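Local coordinates for gala protein type 1, 3 or 4 (Legionella pneumophila subsp. pneumophila, PDB 4XA9), which is a leucine-rich-repeat protein that probably binds small GTPases and may stimulate their GTP hydrolysis, at residues T189-G194 against S213-G218; L140-L145 against I164-A169. All blocks are in the same frame, centred on the assembly; numbering follows the deposited sequence. Where two conformers were deposited one is given.

In the fold
The chain runs as a right-handed coil of leucine-rich repeats; successive turns here each add a short parallel strand to the sheet and return through a helix. Contact 2 comes first: after 140-145 the chain passes through helix 151-159 and comes back at 164-169, closing one beta-alpha-beta crossover. Only then does contact 1 open, at 189-194, to be closed by 213-218 after helix 203-207. The two therefore follow in series, neither nesting nor crossing, with centres about 11 Å apart. Strands 166-168 and 190-192 are themselves neighbours, so the two contacts join into four consecutive strands; between them Leu190 CD2 meets Ile168 CD1 at 3.5 Å.

Contact 1: residues T189-G194 against S213-G218; sequences TLLILG and STLHLG
Ser213 enters the contact by giving its backbone N to Thr189 O, 2.9 Å away. Thr214 N donates to the same Thr189 O at 3.0 Å, so this carbonyl receives two backbone N-H groups where the strands begin. A water ties the two hydroxyls together, sitting 2.8 Å from Ser213 OG and 2.7 Å from Thr214 OG1, and it also gives Thr189 O a weak bond. Thr214 OG1 stands beside the backbone N (chi1 -62°), which leaves Thr214 CG2 anti to it and alongside Leu190 CG at 3.7 Å, the two side chains pointing the same way. Thr214 O in turn receives Leu191 N.

Leu215 turns to the other face with Leu191, where both pack on Phe206 of helix 203-207; Leu215 CD1 also approaches Leu191 O. His216 N then binds Leu191 O, and His216 O takes Leu193 N at 2.8 Å, with an almost straight N-H...O angle of 175°. On the face shared with Thr214, the imidazole runs beside Ile192, whose CD1 comes obliquely to within 3.7 Å of His216 ND1. That nitrogen is hydrogen-bonded to the backbone of another protein chain, while His216 NE2 bonds Asp238 of the next strand. Leu217 CD2 meets Leu193 CB at 3.8 Å, and Gly218 O receives a CA-H...O contact from Gly194.

Joined through helix 203-207, the parallel pair is a beta-alpha-beta unit of the leucine-rich-repeat solenoid. Leu191 and Leu215 pack against that helix, while Leu190, Thr214, Ile192 and His216 form a mixed face; there, bonds at both nitrogens probably fix the rotation of the His216 ring, one of them to the neighbouring protein.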
loop_
_atom_site.group_PDB
_atom_site.type_symbol
_atom_site.label_atom_id
_atom_site.label_comp_id
_atom_site.label_asym_id
_atom_site.label_seq_id
_atom_site.Cartn_x
_atom_site.Cartn_y
_atom_site.Cartn_z
ATOM N N THR A 189 21.815 6.050 -2.664
ATOM C CA THR A 189 21.798 5.860 -4.110
ATOM C C THR A 189 20.366 5.756 -4.622
ATOM O O THR A 189 20.105 5.929 -5.805
ATOM C CB THR A 189 22.568 4.595 -4.526
ATOM O OG1 THR A 189 21.951 3.443 -3.936
ATOM C CG2 THR A 189 24.016 4.680 -4.075
ATOM N N LEU A 190 19.443 5.471 -3.714
ATOM C CA LEU A 190 18.028 5.382 -4.035
ATOM C C LEU A 190 17.241 6.054 -2.920
ATOM O O LEU A 190 17.402 5.726 -1.749
ATOM C CB LEU A 190 17.602 3.917 -4.221
ATOM C CG LEU A 190 16.206 3.603 -4.772
ATOM C CD1 LEU A 190 16.184 2.263 -5.491
ATOM C CD2 LEU A 190 15.202 3.584 -3.655
ATOM N N LEU A 191 16.400 7.009 -3.287
ATOM C CA LEU A 191 15.584 7.711 -2.308
ATOM C C LEU A 191 14.175 7.896 -2.851
ATOM O O LEU A 191 13.978 8.391 -3.961
ATOM C CB LEU A 191 16.219 9.061 -1.948
ATOM C CG LEU A 191 15.513 10.000 -0.961
ATOM C CD1 LEU A 191 15.322 9.343 0.402
ATOM C CD2 LEU A 191 16.311 11.294 -0.830
ATOM N N ILE A 192 13.192 7.468 -2.073
ATOM C CA ILE A 192 11.802 7.599 -2.472
ATOM C C ILE A 192 11.054 8.381 -1.408
ATOM O O ILE A 192 11.007 7.967 -0.245
ATOM C CB ILE A 192 11.149 6.224 -2.691
ATOM C CG1 ILE A 192 11.859 5.490 -3.838
ATOM C CG2 ILE A 192 9.649 6.375 -2.963
ATOM C CD1 ILE A 192 11.252 4.126 -4.196
ATOM N N LEU A 193 10.490 9.517 -1.813
ATOM C CA LEU A 193 9.794 10.421 -0.906
ATOM C C LEU A 193 8.474 10.890 -1.496
ATOM O O LEU A 193 8.188 12.090 -1.528
ATOM C CB LEU A 193 10.666 11.639 -0.575
ATOM C CG LEU A 193 11.905 11.391 0.294
ATOM C CD1 LEU A 193 12.806 12.619 0.320
ATOM C CD2 LEU A 193 11.492 10.999 1.710
ATOM N N GLY A 194 7.670 9.967 -1.952
ATOM C CA GLY A 194 6.390 10.260 -2.505
ATOM C C GLY A 194 5.339 10.624 -1.471
ATOM O O GLY A 194 5.461 10.292 -0.340
ATOM N N SER A 213 21.079 7.854 -7.785
ATOM C CA SER A 213 20.804 7.477 -9.174
ATOM C C SER A 213 19.314 7.176 -9.356
ATOM O O SER A 213 18.808 7.127 -10.475
ATOM C CB SER A 213 21.655 6.278 -9.601
ATOM O OG SER A 213 21.330 5.121 -8.857
ATOM N N THR A 214 18.616 6.983 -8.243
ATOM C CA THR A 214 17.161 6.890 -8.258
ATOM C C THR A 214 16.557 7.901 -7.286
ATOM O O THR A 214 16.968 7.976 -6.124
ATOM C CB THR A 214 16.668 5.478 -7.881
ATOM O OG1 THR A 214 17.137 4.529 -8.847
ATOM C CG2 THR A 214 15.141 5.439 -7.842
ATOM N N LEU A 215 15.588 8.678 -7.761
ATOM C CA LEU A 215 14.885 9.636 -6.911
ATOM C C LEU A 215 13.405 9.698 -7.281
ATOM O O LEU A 215 13.056 10.103 -8.387
ATOM C CB LEU A 215 15.526 11.028 -7.024
ATOM C CG LEU A 215 14.888 12.197 -6.257
ATOM C CD1 LEU A 215 14.848 11.923 -4.765
ATOM C CD2 LEU A 215 15.631 13.515 -6.534
ATOM N N HIS A 216 12.542 9.276 -6.361
ATOM C CA HIS A 216 11.097 9.328 -6.569
ATOM C C HIS A 216 10.474 10.392 -5.679
ATOM O O HIS A 216 10.552 10.309 -4.449
ATOM C CB HIS A 216 10.446 7.970 -6.283
ATOM C CG HIS A 216 10.796 6.903 -7.275
ATOM N ND1 HIS A 216 10.146 5.687 -7.316
ATOM C CD2 HIS A 216 11.726 6.866 -8.258
ATOM C CE1 HIS A 216 10.659 4.947 -8.284
ATOM N NE2 HIS A 216 11.619 5.639 -8.872
ATOM N N LEU A 217 9.851 11.384 -6.304
ATOM C CA LEU A 217 9.225 12.483 -5.579
ATOM C C LEU A 217 7.782 12.688 -6.022
ATOM O O LEU A 217 7.281 13.816 -6.043
ATOM C CB LEU A 217 10.020 13.781 -5.780
ATOM C CG LEU A 217 11.388 13.850 -5.096
ATOM C CD1 LEU A 217 12.176 15.071 -5.564
ATOM C CD2 LEU A 217 11.207 13.880 -3.588
ATOM N N GLY A 218 7.118 11.597 -6.384
ATOM C CA GLY A 218 5.746 11.672 -6.855
ATOM C C GLY A 218 4.772 12.251 -5.840
ATOM O O GLY A 218 5.009 12.187 -4.632
HETATM O O HOH W 1 19.440 3.329 -7.972
#

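Contact 2: residues L140-L145 against I164-A169; sequences LKKIDL and IKELIA
Lys142 and Glu166 meet on one face of two adjacent parallel strands, where the aliphatic part of the lysine runs past the carboxylate. The lysine stands fully extended from a CG anti to its main-chain nitrogen (chi1 173°), which brings CD to 3.5 Å from Glu166 OE1. Its NZ stays beyond salt-bridge distance of that oxygen; a water accepts from Lys142 NZ and donates to Glu166 OE1, while Tyr121 OH on the preceding strand binds NZ directly.

Farther along this face, Ile168 CB lies over the flat face of the Asp144 carboxylate, almost along its normal and 3.4 Å from Asp144 CG. Asp144 OD1 is held by the backbone N of Cys146, just past the strand, and both Asp144 and Ile168 also pack against another protein chain.

On the opposite face Ile143 and Leu167 are paired; Ile143 CD1 reaches on to Ile164 CD1, in the loop before the strand, at 3.6 Å, the two isoleucines crossing at about a right angle. Ile143 (chi1 -33°) and Ile168 (chi1 -35°) are both turned well off the usual -60°.

Beneath the side chains, Lys141 O accepts both Lys165 N and Glu166 N; Ile143 N to Glu166 O, Ile168 N to Ile143 O and Leu145 N to Ile168 O continue the ladder. With helix 151-159 this parallel pairing forms the beta-alpha-beta unit of a leucine-rich-repeat solenoid: Ile143 and Leu167 face the helices, while Lys142, Asp144, Glu166 and Ile168 line the concave face, where the partner protein packs.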
loop_
_atom_site.group_PDB
_atom_site.type_symbol
_atom_site.label_atom_id
_atom_site.label_comp_id
_atom_site.label_asym_id
_atom_site.label_seq_id
_atom_site.Cartn_x
_atom_site.Cartn_y
_atom_site.Cartn_z
ATOM N N LEU A 140 21.740 -0.620 9.071
ATOM C CA LEU A 140 20.898 -0.979 7.933
ATOM C C LEU A 140 21.379 -0.342 6.636
ATOM O O LEU A 140 21.760 0.829 6.614
ATOM C CB LEU A 140 19.443 -0.578 8.205
ATOM C CG LEU A 140 18.728 -1.444 9.246
ATOM C CD1 LEU A 140 17.465 -0.762 9.756
ATOM C CD2 LEU A 140 18.398 -2.811 8.648
ATOM N N LYS A 141 21.374 -1.123 5.561
ATOM C CA LYS A 141 21.706 -0.601 4.243
ATOM C C LYS A 141 20.458 -0.122 3.507
ATOM O O LYS A 141 20.523 0.805 2.699
ATOM C CB LYS A 141 22.437 -1.659 3.416
ATOM C CG LYS A 141 23.809 -2.010 3.969
ATOM C CD LYS A 141 24.630 -2.775 2.949
ATOM C CE LYS A 141 26.058 -2.969 3.431
ATOM N NZ LYS A 141 26.963 -3.401 2.325
ATOM N N LYS A 142 19.321 -0.751 3.799
ATOM C CA LYS A 142 18.053 -0.378 3.179
ATOM C C LYS A 142 16.919 -0.360 4.198
ATOM O O LYS A 142 16.758 -1.309 4.966
ATOM C CB LYS A 142 17.701 -1.342 2.044
ATOM C CG LYS A 142 16.303 -1.115 1.458
ATOM C CD LYS A 142 16.007 -2.069 0.304
ATOM C CE LYS A 142 14.610 -1.822 -0.264
ATOM N NZ LYS A 142 14.321 -2.698 -1.434
ATOM N N ILE A 143 16.140 0.719 4.203
ATOM C CA ILE A 143 14.958 0.818 5.057
ATOM C C ILE A 143 13.768 1.353 4.259
ATOM O O ILE A 143 13.885 2.348 3.533
ATOM C CB ILE A 143 15.168 1.752 6.280
ATOM C CG1 ILE A 143 16.611 1.709 6.789
ATOM C CG2 ILE A 143 14.219 1.367 7.419
ATOM C CD1 ILE A 143 16.824 2.559 8.040
ATOM N N ASP A 144 12.627 0.687 4.403
ATOM C CA ASP A 144 11.374 1.154 3.829
ATOM C C ASP A 144 10.443 1.519 4.974
ATOM O O ASP A 144 10.056 0.654 5.768
ATOM C CB ASP A 144 10.755 0.082 2.928
ATOM C CG ASP A 144 9.588 0.608 2.088
ATOM O OD1 ASP A 144 8.865 1.520 2.553
ATOM O OD2 ASP A 144 9.385 0.093 0.964
ATOM N N LEU A 145 10.085 2.796 5.060
ATOM C CA LEU A 145 9.298 3.297 6.182
ATOM C C LEU A 145 7.994 3.976 5.766
ATOM O O LEU A 145 7.473 4.808 6.506
ATOM C CB LEU A 145 10.134 4.282 7.007
ATOM C CG LEU A 145 11.318 3.658 7.735
ATOM C CD1 LEU A 145 12.229 4.725 8.336
ATOM C CD2 LEU A 145 10.807 2.695 8.809
ATOM N N ILE A 164 23.054 3.797 5.414
ATOM C CA ILE A 164 21.887 3.597 4.560
ATOM C C ILE A 164 22.161 3.946 3.101
ATOM O O ILE A 164 22.551 5.070 2.785
ATOM C CB ILE A 164 20.689 4.425 5.043
ATOM C CG1 ILE A 164 20.442 4.187 6.530
ATOM C CG2 ILE A 164 19.436 4.078 4.233
ATOM C CD1 ILE A 164 19.290 5.003 7.083
ATOM N N LYS A 165 21.938 2.979 2.213
ATOM C CA LYS A 165 22.117 3.185 0.777
ATOM C C LYS A 165 20.773 3.400 0.088
ATOM O O LYS A 165 20.680 4.087 -0.930
ATOM C CB LYS A 165 22.840 1.996 0.143
ATOM C CG LYS A 165 24.285 1.845 0.581
ATOM C CD LYS A 165 25.136 2.984 0.051
ATOM C CE LYS A 165 26.580 2.855 0.506
ATOM N NZ LYS A 165 26.714 2.970 1.987
ATOM N N GLU A 166 19.729 2.799 0.641
ATOM C CA GLU A 166 18.404 2.930 0.059
ATOM C C GLU A 166 17.371 3.267 1.122
ATOM O O GLU A 166 17.225 2.556 2.109
ATOM C CB GLU A 166 18.024 1.645 -0.677
ATOM C CG GLU A 166 18.952 1.342 -1.841
ATOM C CD GLU A 166 18.654 0.025 -2.512
ATOM O OE1 GLU A 166 18.574 -1.001 -1.804
ATOM O OE2 GLU A 166 18.496 0.022 -3.749
ATOM N N LEU A 167 16.656 4.365 0.911
ATOM C CA LEU A 167 15.643 4.803 1.855
ATOM C C LEU A 167 14.305 5.053 1.145
ATOM O O LEU A 167 14.220 5.846 0.208
ATOM C CB LEU A 167 16.120 6.065 2.589
ATOM C CG LEU A 167 15.155 6.669 3.604
ATOM C CD1 LEU A 167 14.806 5.647 4.672
ATOM C CD2 LEU A 167 15.749 7.924 4.234
ATOM N N ILE A 168 13.271 4.352 1.592
ATOM C CA ILE A 168 11.914 4.530 1.088
ATOM C C ILE A 168 11.099 5.120 2.221
ATOM O O ILE A 168 10.963 4.498 3.279
ATOM C CB ILE A 168 11.265 3.190 0.626
ATOM C CG1 ILE A 168 12.307 2.255 0.013
ATOM C CG2 ILE A 168 10.092 3.425 -0.333
ATOM C CD1 ILE A 168 12.815 2.712 -1.293
ATOM N N ALA A 169 10.561 6.317 2.015
ATOM C CA ALA A 169 9.826 6.994 3.073
ATOM C C ALA A 169 8.700 7.850 2.500
ATOM O O ALA A 169 8.664 9.066 2.703
ATOM C CB ALA A 169 10.776 7.843 3.914
HETATM O O HOH W 2 16.711 -3.322 -3.199
#